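Local coordinates for porphyranase B (Zobellia galactanivorans, PDB 3JUU), which hydrolyses the sulfated red-algal polysaccharide porphyran at the (1->4) linkages between beta-D-galactopyranose and alpha-L-galactopyranose-6-sulfate, at residues A[42-45]-A[49-52]; A[74-79]-A[97-102]. One frame throughout, in Å; residues are numbered along the deposited sequence.

Contact 1 of 2, residues A[42-45]-A[49-52]; sequences IDEK and ISGQ
Ile49 meets both Ile42 and Glu44 with its side chain. Its CG1 branch lies between the backbone N and the carbonyl carbon (chi1 67°), and this carries CD1 across to the 42-45 segment. CD1 lies 3.9 Å from CG2 of Ile42. The other branch, CG2 of Ile49, sits 4.0 Å from Ile42 CD1. The two isoleucines run past one another in opposing senses and touch through two pairs of methyls. The Glu44 side chain lies roughly perpendicular to that of Ile49. Its OE2 comes to 3.7 Å from CG1 of Ile49, a van der Waals contact of a carboxylate with an aliphatic chain. The polar link at this residue runs through water. Water 1 gives a hydrogen bond to Glu44 OE2 (2.8 Å) and accepts one from the backbone N of Ile49 (2.9 Å). Next comes Ser50. A second water donates to the same Glu44 OE2 and is hydrogen-bonded to Ser50 OG at 2.7 Å. One carboxylate oxygen therefore takes two water bonds, and no direct hydrogen bond spans the segments. The contact joins two loops on either side of the short strand 47-48. Inward, Ile42 and Ile49 both pack on Val99 of strand 90-101 and on Ile67 of strand 67-70, while Glu44 and Ser50 lie on the exposed side.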
loop_
_atom_site.group_PDB
_atom_site.type_symbol
_atom_site.label_atom_id
_atom_site.label_comp_id
_atom_site.label_asym_id
_atom_site.label_seq_id
_atom_site.Cartn_x
_atom_site.Cartn_y
_atom_site.Cartn_z
ATOM N N ILE A 42 -12.947 -10.688 -7.124
ATOM C CA ILE A 42 -12.622 -9.266 -7.095
ATOM C C ILE A 42 -13.185 -8.586 -8.333
ATOM O O ILE A 42 -13.182 -9.141 -9.437
ATOM C CB ILE A 42 -11.066 -9.003 -6.926
ATOM C CG1 ILE A 42 -10.789 -7.506 -6.683
ATOM C CG2 ILE A 42 -10.227 -9.583 -8.119
ATOM C CD1 ILE A 42 -9.296 -7.234 -6.242
ATOM N N ASP A 43 -13.648 -7.355 -8.159
ATOM C CA ASP A 43 -14.219 -6.586 -9.254
ATOM C C ASP A 43 -13.111 -6.025 -10.116
ATOM O O ASP A 43 -12.416 -5.077 -9.715
ATOM C CB ASP A 43 -15.075 -5.452 -8.605
ATOM C CG ASP A 43 -15.644 -4.480 -9.600
ATOM O OD1 ASP A 43 -15.486 -4.655 -10.812
ATOM O OD2 ASP A 43 -16.292 -3.523 -9.138
ATOM N N GLU A 44 -12.922 -6.614 -11.308
ATOM C CA GLU A 44 -11.850 -6.189 -12.177
ATOM C C GLU A 44 -12.195 -5.009 -13.043
ATOM O O GLU A 44 -11.361 -4.575 -13.810
ATOM C CB GLU A 44 -11.291 -7.364 -12.983
ATOM C CG GLU A 44 -10.501 -8.342 -12.090
ATOM C CD GLU A 44 -9.859 -9.465 -12.878
ATOM O OE1 GLU A 44 -10.345 -10.607 -12.709
ATOM O OE2 GLU A 44 -8.926 -9.251 -13.660
ATOM N N LYS A 45 -13.414 -4.464 -12.908
ATOM C CA LYS A 45 -13.638 -3.157 -13.535
ATOM C C LYS A 45 -13.106 -2.056 -12.572
ATOM O O LYS A 45 -12.849 -0.967 -12.997
ATOM C CB LYS A 45 -15.133 -2.872 -13.789
ATOM C CG LYS A 45 -15.822 -3.853 -14.841
ATOM C CD LYS A 45 -15.681 -3.407 -16.317
ATOM C CE LYS A 45 -14.250 -3.580 -16.973
ATOM N NZ LYS A 45 -14.037 -4.748 -17.917
ATOM N N ILE A 49 -5.507 -6.514 -11.459
ATOM C CA ILE A 49 -4.651 -7.519 -10.787
ATOM C C ILE A 49 -3.700 -8.245 -11.771
ATOM O O ILE A 49 -2.908 -9.081 -11.319
ATOM C CB ILE A 49 -5.513 -8.533 -10.044
ATOM C CG1 ILE A 49 -6.368 -9.427 -11.016
ATOM C CG2 ILE A 49 -6.426 -7.771 -8.961
ATOM C CD1 ILE A 49 -7.112 -10.620 -10.279
ATOM N N SER A 50 -3.809 -7.942 -13.076
ATOM C CA SER A 50 -2.916 -8.518 -14.121
ATOM C C SER A 50 -2.902 -7.487 -15.200
ATOM O O SER A 50 -3.857 -6.668 -15.284
ATOM C CB SER A 50 -3.499 -9.881 -14.677
ATOM O OG SER A 50 -4.750 -9.641 -15.260
ATOM N N GLY A 51 -1.906 -7.536 -16.077
ATOM C CA GLY A 51 -1.766 -6.599 -17.205
ATOM C C GLY A 51 -1.119 -5.287 -16.797
ATOM O O GLY A 51 -0.902 -4.404 -17.641
ATOM N N GLN A 52 -0.899 -5.091 -15.483
ATOM C CA GLN A 52 -0.204 -3.871 -15.008
ATOM C C GLN A 52 1.266 -3.741 -15.468
ATOM O O GLN A 52 1.914 -4.754 -15.799
ATOM C CB GLN A 52 -0.316 -3.752 -13.490
ATOM C CG GLN A 52 0.692 -4.656 -12.672
ATOM C CD GLN A 52 0.215 -6.108 -12.603
ATOM O OE1 GLN A 52 -0.903 -6.432 -13.021
ATOM N NE2 GLN A 52 1.045 -6.977 -12.043
HETATM O O HOH W 1 -7.283 -7.034 -13.673
HETATM O O HOH W 2 -6.800 -11.005 -14.167
#

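Contact 2 of 2, residues A[74-79]-A[97-102]; sequences LQITTT and GYVGSR
Ile76 and Val99 touch through methyl groups, and Leu74 adds a third aliphatic side chain. CD1 of Ile76 lies 3.8 Å from CG2 of Val99, and the two side chains meet at a slant. Leu74 reaches the same methyl more loosely, with its CD2 4.2 Å from Val99 CG2. Val99 CG2 is therefore shared by two residues of strand 73-87, Leu74 and Ile76. Its place beside the backbone N follows from chi1 of -177°, which sets CG1 opposite that N.

A second kind of contact is side chain against backbone. CG2 of Ile76 stands 3.6 Å from CA of Gly97 and 3.8 Å from its N. Gly97 has no side chain, and the methyl rests directly on its main chain.

Hydrogen bonds between the segments are absent. The axes of the two short strand segments approach to 7.6 Å, at 145° between their directions. Here the arms of the hairpin 73-87/90-101 have parted and face each other through their side chains. Each finds other backbone partners: Ile76 bonds to Thr265, and strand 90-101 pairs with strand 237-242. This agrees with the jelly-roll beta-sandwich of family GH16, in which two sheets pack face to face. Ile67, which touches Leu74, Ile76 and Val99, and Val242, which touches Ile76, extend the packing. The side chains that meet are all aliphatic and buried, so shape and exclusion of water probably hold this part of the core together.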
loop_
_atom_site.group_PDB
_atom_site.type_symbol
_atom_site.label_atom_id
_atom_site.label_comp_id
_atom_site.label_asym_id
_atom_site.label_seq_id
_atom_site.Cartn_x
_atom_site.Cartn_y
_atom_site.Cartn_z
ATOM N N LEU A 74 -10.489 -8.952 1.042
ATOM C CA LEU A 74 -9.535 -9.233 -0.027
ATOM C C LEU A 74 -8.370 -10.024 0.560
ATOM O O LEU A 74 -7.894 -9.652 1.659
ATOM C CB LEU A 74 -9.005 -7.905 -0.542
ATOM C CG LEU A 74 -7.796 -7.986 -1.463
ATOM C CD1 LEU A 74 -8.052 -8.680 -2.786
ATOM C CD2 LEU A 74 -7.303 -6.492 -1.739
ATOM N N GLN A 75 -7.893 -11.077 -0.130
ATOM C CA GLN A 75 -6.833 -11.938 0.382
ATOM C C GLN A 75 -5.767 -11.914 -0.693
ATOM O O GLN A 75 -6.068 -12.161 -1.885
ATOM C CB GLN A 75 -7.332 -13.379 0.602
ATOM C CG GLN A 75 -8.496 -13.375 1.648
ATOM C CD GLN A 75 -8.985 -14.743 1.905
ATOM O OE1 GLN A 75 -9.177 -15.545 0.960
ATOM N NE2 GLN A 75 -9.087 -15.089 3.160
ATOM N N ILE A 76 -4.527 -11.526 -0.303
ATOM C CA ILE A 76 -3.378 -11.620 -1.230
ATOM C C ILE A 76 -2.430 -12.624 -0.584
ATOM O O ILE A 76 -1.886 -12.396 0.503
ATOM C CB ILE A 76 -2.668 -10.239 -1.455
ATOM C CG1 ILE A 76 -3.710 -9.162 -1.850
ATOM C CG2 ILE A 76 -1.545 -10.426 -2.546
ATOM C CD1 ILE A 76 -2.985 -7.782 -2.206
ATOM N N THR A 77 -2.254 -13.763 -1.258
ATOM C CA THR A 77 -1.591 -14.885 -0.605
ATOM C C THR A 77 -0.202 -15.094 -1.234
ATOM O O THR A 77 -0.084 -15.162 -2.460
ATOM C CB THR A 77 -2.466 -16.159 -0.820
ATOM O OG1 THR A 77 -3.720 -16.011 -0.114
ATOM C CG2 THR A 77 -1.731 -17.393 -0.228
ATOM N N THR A 78 0.817 -15.269 -0.415
ATOM C CA THR A 78 2.149 -15.584 -0.918
ATOM C C THR A 78 2.311 -17.075 -1.190
ATOM O O THR A 78 1.811 -17.916 -0.403
ATOM C CB THR A 78 3.223 -15.231 0.071
ATOM O OG1 THR A 78 3.035 -15.944 1.293
ATOM C CG2 THR A 78 3.318 -13.680 0.380
ATOM N N THR A 79 3.055 -17.385 -2.246
ATOM C CA THR A 79 3.268 -18.813 -2.647
ATOM C C THR A 79 4.689 -19.062 -3.091
ATOM O O THR A 79 5.488 -18.106 -3.345
ATOM C CB THR A 79 2.308 -19.251 -3.786
ATOM O OG1 THR A 79 2.516 -18.446 -4.947
ATOM C CG2 THR A 79 0.829 -19.141 -3.392
ATOM N N GLY A 97 1.325 -10.651 -5.075
ATOM C CA GLY A 97 0.133 -10.229 -5.767
ATOM C C GLY A 97 0.084 -8.714 -5.777
ATOM O O GLY A 97 0.734 -8.022 -4.942
ATOM N N TYR A 98 -0.711 -8.215 -6.723
ATOM C CA TYR A 98 -0.760 -6.756 -6.990
ATOM C C TYR A 98 -2.201 -6.445 -7.215
ATOM O O TYR A 98 -2.914 -7.197 -7.968
ATOM C CB TYR A 98 0.091 -6.442 -8.218
ATOM C CG TYR A 98 -0.104 -5.033 -8.843
ATOM C CD1 TYR A 98 0.862 -4.070 -8.711
ATOM C CD2 TYR A 98 -1.316 -4.694 -9.520
ATOM C CE1 TYR A 98 0.715 -2.799 -9.283
ATOM C CE2 TYR A 98 -1.472 -3.417 -10.097
ATOM C CZ TYR A 98 -0.425 -2.509 -9.980
ATOM O OH TYR A 98 -0.490 -1.297 -10.550
ATOM N N VAL A 99 -2.682 -5.408 -6.530
ATOM C CA VAL A 99 -4.039 -4.942 -6.805
ATOM C C VAL A 99 -3.928 -3.408 -6.913
ATOM O O VAL A 99 -3.512 -2.780 -5.924
ATOM C CB VAL A 99 -5.008 -5.301 -5.633
ATOM C CG1 VAL A 99 -6.488 -4.840 -6.014
ATOM C CG2 VAL A 99 -4.995 -6.809 -5.292
ATOM N N GLY A 100 -4.240 -2.828 -8.075
ATOM C CA GLY A 100 -4.189 -1.392 -8.267
ATOM C C GLY A 100 -5.541 -0.817 -8.697
ATOM O O GLY A 100 -6.310 -1.460 -9.467
ATOM N N SER A 101 -5.881 0.362 -8.161
ATOM C CA SER A 101 -7.183 1.005 -8.588
ATOM C C SER A 101 -7.096 1.466 -10.020
ATOM O O SER A 101 -6.110 2.098 -10.429
ATOM C CB SER A 101 -7.611 2.160 -7.616
ATOM O OG SER A 101 -6.719 3.281 -7.723
ATOM N N ARG A 102 -8.097 1.132 -10.838
ATOM C CA ARG A 102 -8.040 1.624 -12.215
ATOM C C ARG A 102 -8.491 3.113 -12.248
ATOM O O ARG A 102 -8.169 3.805 -13.207
ATOM C CB ARG A 102 -8.991 0.805 -13.088
ATOM C CG ARG A 102 -8.584 -0.626 -13.187
ATOM C CD ARG A 102 -9.550 -1.352 -14.188
ATOM N NE ARG A 102 -9.250 -2.780 -14.187
ATOM C CZ ARG A 102 -8.371 -3.359 -15.023
ATOM N NH1 ARG A 102 -7.651 -2.639 -15.895
ATOM N NH2 ARG A 102 -8.184 -4.671 -14.965
#

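Overall arrangement
From the N terminus, the chain first passes through contact 1, which closes a short loop around strand 47-48. It then runs through strands 60-62 and 67-70 and enters contact 2, which spans the hairpin of strands 73-87 and 90-101. The two closures follow in series, with neither nesting nor crossing, and their centres lie about 9 Å apart. Segment 97-102 is the meeting point. Ile49 packs on the backbone of Tyr98, Gln52 on its ring, and Arg102 makes a weak hydrogen bond to the backbone of Glu44. Together they tie the loops flanking strand 47-48 to the sandwich core. Trp54, which probably binds substrate, lies about 11 Å from Ser50 between side chains.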